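Local coordinates for protein ketosynthase (Streptomyces sp. MSC090213JE08, PDB 6KXD) that probably forms part of the ketosynthase/chain length factor complex of the highly reducing type II polyketide synthase for ishigamide, at residues R86-L99 / L228-Q240. Sequence-based numbering, arbitrary orientation.
Sequences RLTALALVASDGLL and LLGEGCGLFLVEQ
Leu235 lays its CD1 methyl against the backbone of helix 86-99 where Ser95 follows Ala94, 3.4 Å from Ser95 N and 3.6 Å from Ala94 CB. The methyl of Ala94 suits this place because it is short enough to let the strand come close: the axes of helix 86-99 and strand 232-240 approach to 7.3 Å and cross at -36°. Ala94 CB also meets Cys233 SG at 3.6 Å. With SG anti to its own backbone N (chi1 174°), Cys233 turns the sulfur onto Ala91 CA and Ala94 CB, small enough to lie there where helix and strand come close. Farther along, Leu98 crosses Leu237 at about a right angle, its CD1 4.0 Å from Leu237 CB, and its two methyls spread over the strand backbone from Leu235 to Leu237. At the other end Leu90 CD1 lies 3.9 Å from Gly232 CA; at the backbone angles of Gly232 a side chain would collide with the carbonyl oxygen of Glu231, so glycine suits the position.

Beyond it the contact turns polar. Arg86, extended from CG to NE, grips Glu231 side-on: NE binds OE1 at 2.7 Å and NH2 binds OE2 at 2.6 Å, both onto syn lone pairs, with guanidinium and carboxylate only 13° from coplanar. Val67 N and Phe208 N also donate to this buried carboxylate, which probably favours its charged form. A leucine in place of Arg86 would probably leave the Glu231 carboxylate without its counter-charge, held by those two backbone N-H groups.

Helix 86-99 thus covers one side of strand 229-240 in the thiolase-like ketosynthase fold. Leu98 and Cys233 also reach strand 199-206, Phe236 points away from the helix and touches Trp25 of strand 20-29, and helix 156-165 packs beside Thr88 and Ser95.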
loop_
_atom_site.group_PDB
_atom_site.type_symbol
_atom_site.label_atom_id
_atom_site.label_comp_id
_atom_site.label_asym_id
_atom_site.label_seq_id
_atom_site.Cartn_x
_atom_site.Cartn_y
_atom_site.Cartn_z
ATOM N N ARG B 86 -5.521 12.795 -12.325
ATOM C CA ARG B 86 -4.498 13.750 -12.152
ATOM C C ARG B 86 -3.350 13.130 -11.337
ATOM O O ARG B 86 -2.219 13.420 -11.614
ATOM C CB ARG B 86 -5.107 14.985 -11.518
ATOM C CG ARG B 86 -4.156 16.150 -11.369
ATOM C CD ARG B 86 -4.989 17.301 -10.864
ATOM N NE ARG B 86 -4.214 18.496 -10.711
ATOM C CZ ARG B 86 -3.938 19.347 -11.685
ATOM N NH1 ARG B 86 -4.417 19.132 -12.901
ATOM N NH2 ARG B 86 -3.169 20.394 -11.443
ATOM N N LEU B 87 -3.663 12.265 -10.369
ATOM C CA LEU B 87 -2.661 11.682 -9.504
ATOM C C LEU B 87 -1.668 10.913 -10.371
ATOM O O LEU B 87 -0.446 11.171 -10.349
ATOM C CB LEU B 87 -3.314 10.769 -8.472
ATOM C CG LEU B 87 -2.327 9.970 -7.624
ATOM C CD1 LEU B 87 -1.472 10.922 -6.791
ATOM C CD2 LEU B 87 -3.061 8.985 -6.748
ATOM N N THR B 88 -2.220 10.056 -11.224
ATOM C CA THR B 88 -1.400 9.292 -12.119
ATOM C C THR B 88 -0.604 10.231 -13.002
ATOM O O THR B 88 0.611 9.986 -13.231
ATOM C CB THR B 88 -2.197 8.309 -12.969
ATOM O OG1 THR B 88 -2.720 7.264 -12.152
ATOM C CG2 THR B 88 -1.344 7.700 -14.068
ATOM N N ALA B 89 -1.259 11.249 -13.528
ATOM C CA ALA B 89 -0.585 12.169 -14.446
ATOM C C ALA B 89 0.600 12.826 -13.752
ATOM O O ALA B 89 1.683 12.937 -14.321
ATOM C CB ALA B 89 -1.545 13.208 -14.951
ATOM N N LEU B 90 0.393 13.252 -12.508
ATOM C CA LEU B 90 1.485 13.904 -11.811
ATOM C C LEU B 90 2.672 12.966 -11.628
ATOM O O LEU B 90 3.843 13.396 -11.736
ATOM C CB LEU B 90 0.992 14.343 -10.445
ATOM C CG LEU B 90 0.019 15.510 -10.482
ATOM C CD1 LEU B 90 -0.647 15.577 -9.130
ATOM C CD2 LEU B 90 0.698 16.800 -10.847
ATOM N N ALA B 91 2.381 11.718 -11.248
ATOM C CA ALA B 91 3.385 10.699 -11.048
ATOM C C ALA B 91 4.129 10.476 -12.355
ATOM O O ALA B 91 5.371 10.327 -12.359
ATOM C CB ALA B 91 2.791 9.406 -10.579
ATOM N N LEU B 92 3.371 10.440 -13.462
ATOM C CA LEU B 92 4.025 10.099 -14.767
ATOM C C LEU B 92 4.963 11.225 -15.178
ATOM O O LEU B 92 6.074 10.931 -15.624
ATOM C CB LEU B 92 3.004 9.832 -15.865
ATOM C CG LEU B 92 2.158 8.579 -15.662
ATOM C CD1 LEU B 92 1.204 8.351 -16.830
ATOM C CD2 LEU B 92 3.003 7.360 -15.431
ATOM N N VAL B 93 4.498 12.457 -15.026
ATOM C CA VAL B 93 5.306 13.592 -15.399
ATOM C C VAL B 93 6.531 13.614 -14.491
ATOM O O VAL B 93 7.633 13.779 -14.946
ATOM C CB VAL B 93 4.543 14.916 -15.356
ATOM C CG1 VAL B 93 5.512 16.077 -15.624
ATOM C CG2 VAL B 93 3.418 14.930 -16.371
ATOM N N ALA B 94 6.338 13.289 -13.219
ATOM C CA ALA B 94 7.480 13.288 -12.349
ATOM C C ALA B 94 8.467 12.195 -12.769
ATOM O O ALA B 94 9.691 12.382 -12.675
ATOM C CB ALA B 94 7.055 13.128 -10.913
ATOM N N SER B 95 7.942 11.029 -13.198
ATOM C CA SER B 95 8.782 9.900 -13.562
ATOM C C SER B 95 9.677 10.278 -14.738
ATOM O O SER B 95 10.783 9.805 -14.787
ATOM C CB SER B 95 8.025 8.623 -13.840
ATOM O OG SER B 95 7.266 8.666 -15.021
ATOM N N ASP B 96 9.112 11.007 -15.688
ATOM C CA ASP B 96 9.847 11.476 -16.852
ATOM C C ASP B 96 10.991 12.405 -16.435
ATOM O O ASP B 96 12.104 12.270 -16.954
ATOM C CB ASP B 96 8.930 12.217 -17.810
ATOM C CG ASP B 96 8.109 11.288 -18.687
ATOM O OD1 ASP B 96 8.118 10.068 -18.426
ATOM O OD2 ASP B 96 7.437 11.820 -19.590
ATOM N N GLY B 97 10.721 13.314 -15.496
ATOM C CA GLY B 97 11.758 14.227 -14.959
ATOM C C GLY B 97 12.873 13.446 -14.297
ATOM O O GLY B 97 14.036 13.840 -14.322
ATOM N N LEU B 98 12.525 12.314 -13.674
ATOM C CA LEU B 98 13.484 11.544 -12.964
ATOM C C LEU B 98 14.350 10.729 -13.924
ATOM O O LEU B 98 15.537 10.730 -13.779
ATOM C CB LEU B 98 12.796 10.624 -11.971
ATOM C CG LEU B 98 13.742 9.912 -11.026
ATOM C CD1 LEU B 98 14.393 10.939 -10.111
ATOM C CD2 LEU B 98 12.990 8.847 -10.249
ATOM N N LEU B 99 13.723 10.036 -14.875
ATOM C CA LEU B 99 14.429 9.048 -15.682
ATOM C C LEU B 99 14.986 9.622 -16.993
ATOM O O LEU B 99 15.865 9.000 -17.580
ATOM C CB LEU B 99 13.484 7.897 -15.988
ATOM C CG LEU B 99 12.930 7.205 -14.756
ATOM C CD1 LEU B 99 12.024 6.087 -15.202
ATOM C CD2 LEU B 99 14.061 6.705 -13.860
ATOM N N LEU B 228 -5.233 25.310 3.399
ATOM C CA LEU B 228 -4.584 25.545 2.135
ATOM C C LEU B 228 -4.035 24.199 1.629
ATOM O O LEU B 228 -3.159 23.615 2.268
ATOM C CB LEU B 228 -3.444 26.542 2.312
ATOM C CG LEU B 228 -2.790 26.954 1.003
ATOM C CD1 LEU B 228 -3.846 27.385 -0.011
ATOM C CD2 LEU B 228 -1.736 28.035 1.203
ATOM N N LEU B 229 -4.550 23.727 0.497
ATOM C CA LEU B 229 -4.169 22.395 -0.002
ATOM C C LEU B 229 -3.283 22.575 -1.231
ATOM O O LEU B 229 -3.542 23.412 -2.079
ATOM C CB LEU B 229 -5.424 21.600 -0.356
ATOM C CG LEU B 229 -6.282 21.197 0.842
ATOM C CD1 LEU B 229 -7.587 20.567 0.393
ATOM C CD2 LEU B 229 -5.506 20.243 1.752
ATOM N N GLY B 230 -2.290 21.701 -1.316
ATOM C CA GLY B 230 -1.391 21.647 -2.448
ATOM C C GLY B 230 -1.421 20.265 -3.054
ATOM O O GLY B 230 -2.198 19.368 -2.663
ATOM N N GLU B 231 -0.587 20.090 -4.062
ATOM C CA GLU B 231 -0.587 18.844 -4.739
ATOM C C GLU B 231 0.772 18.657 -5.396
ATOM O O GLU B 231 1.533 19.612 -5.618
ATOM C CB GLU B 231 -1.693 18.811 -5.794
ATOM C CG GLU B 231 -1.498 19.862 -6.857
ATOM C CD GLU B 231 -2.325 19.699 -8.132
ATOM O OE1 GLU B 231 -3.005 18.680 -8.258
ATOM O OE2 GLU B 231 -2.285 20.605 -8.988
ATOM N N GLY B 232 0.972 17.444 -5.874
ATOM C CA GLY B 232 1.975 17.185 -6.776
ATOM C C GLY B 232 2.614 15.843 -6.513
ATOM O O GLY B 232 2.043 14.960 -5.874
ATOM N N CYS B 233 3.840 15.695 -6.997
ATOM C CA CYS B 233 4.574 14.457 -6.837
ATOM C C CYS B 233 6.067 14.758 -6.748
ATOM O O CYS B 233 6.606 15.532 -7.519
ATOM C CB CYS B 233 4.336 13.512 -8.012
ATOM S SG CYS B 233 5.326 11.988 -8.011
ATOM N N GLY B 234 6.730 14.110 -5.799
ATOM C CA GLY B 234 8.158 14.096 -5.711
ATOM C C GLY B 234 8.647 12.687 -5.815
ATOM O O GLY B 234 8.013 11.781 -5.222
ATOM N N LEU B 235 9.731 12.474 -6.588
ATOM C CA LEU B 235 10.326 11.187 -6.797
ATOM C C LEU B 235 11.849 11.269 -6.711
ATOM O O LEU B 235 12.424 12.316 -7.081
ATOM C CB LEU B 235 10.028 10.649 -8.196
ATOM C CG LEU B 235 8.576 10.360 -8.548
ATOM C CD1 LEU B 235 8.515 9.917 -10.001
ATOM C CD2 LEU B 235 7.997 9.275 -7.638
ATOM N N PHE B 236 12.417 10.183 -6.205
ATOM C CA PHE B 236 13.836 9.993 -6.006
ATOM C C PHE B 236 14.299 8.733 -6.696
ATOM O O PHE B 236 13.598 7.705 -6.694
ATOM C CB PHE B 236 14.165 9.891 -4.522
ATOM C CG PHE B 236 13.543 11.038 -3.817
ATOM C CD1 PHE B 236 14.105 12.312 -3.936
ATOM C CD2 PHE B 236 12.355 10.868 -3.142
ATOM C CE1 PHE B 236 13.503 13.390 -3.318
ATOM C CE2 PHE B 236 11.711 11.961 -2.589
ATOM C CZ PHE B 236 12.294 13.219 -2.685
ATOM N N LEU B 237 15.491 8.826 -7.293
ATOM C CA LEU B 237 16.147 7.651 -7.745
ATOM C C LEU B 237 17.093 7.232 -6.619
ATOM O O LEU B 237 17.968 8.029 -6.211
ATOM C CB LEU B 237 16.848 7.980 -9.071
ATOM C CG LEU B 237 17.279 6.750 -9.877
ATOM C CD1 LEU B 237 18.262 5.920 -9.119
ATOM C CD2 LEU B 237 16.078 5.897 -10.231
ATOM N N VAL B 238 16.888 6.052 -6.049
ATOM C CA VAL B 238 17.697 5.515 -4.973
ATOM C C VAL B 238 18.521 4.319 -5.467
ATOM O O VAL B 238 18.012 3.434 -6.141
ATOM C CB VAL B 238 16.814 5.110 -3.773
ATOM C CG1 VAL B 238 17.614 4.521 -2.633
ATOM C CG2 VAL B 238 15.992 6.313 -3.309
ATOM N N GLU B 239 19.788 4.295 -5.075
ATOM C CA GLU B 239 20.738 3.229 -5.446
ATOM C C GLU B 239 21.527 2.840 -4.197
ATOM O O GLU B 239 21.443 3.516 -3.168
ATOM C CB GLU B 239 21.696 3.724 -6.534
ATOM C CG GLU B 239 21.025 4.539 -7.596
ATOM C CD GLU B 239 21.882 4.736 -8.821
ATOM O OE1 GLU B 239 21.886 5.845 -9.356
ATOM O OE2 GLU B 239 22.546 3.735 -9.223
ATOM N N GLN B 240 22.260 1.733 -4.291
ATOM C CA GLN B 240 23.184 1.309 -3.255
ATOM C C GLN B 240 24.465 2.107 -3.471
ATOM O O GLN B 240 24.882 2.339 -4.633
ATOM C CB GLN B 240 23.405 -0.203 -3.330
ATOM C CG GLN B 240 22.121 -1.012 -3.353
ATOM C CD GLN B 240 21.815 -1.635 -2.017
ATOM O OE1 GLN B 240 21.436 -0.970 -1.047
ATOM N NE2 GLN B 240 21.978 -2.942 -1.976
#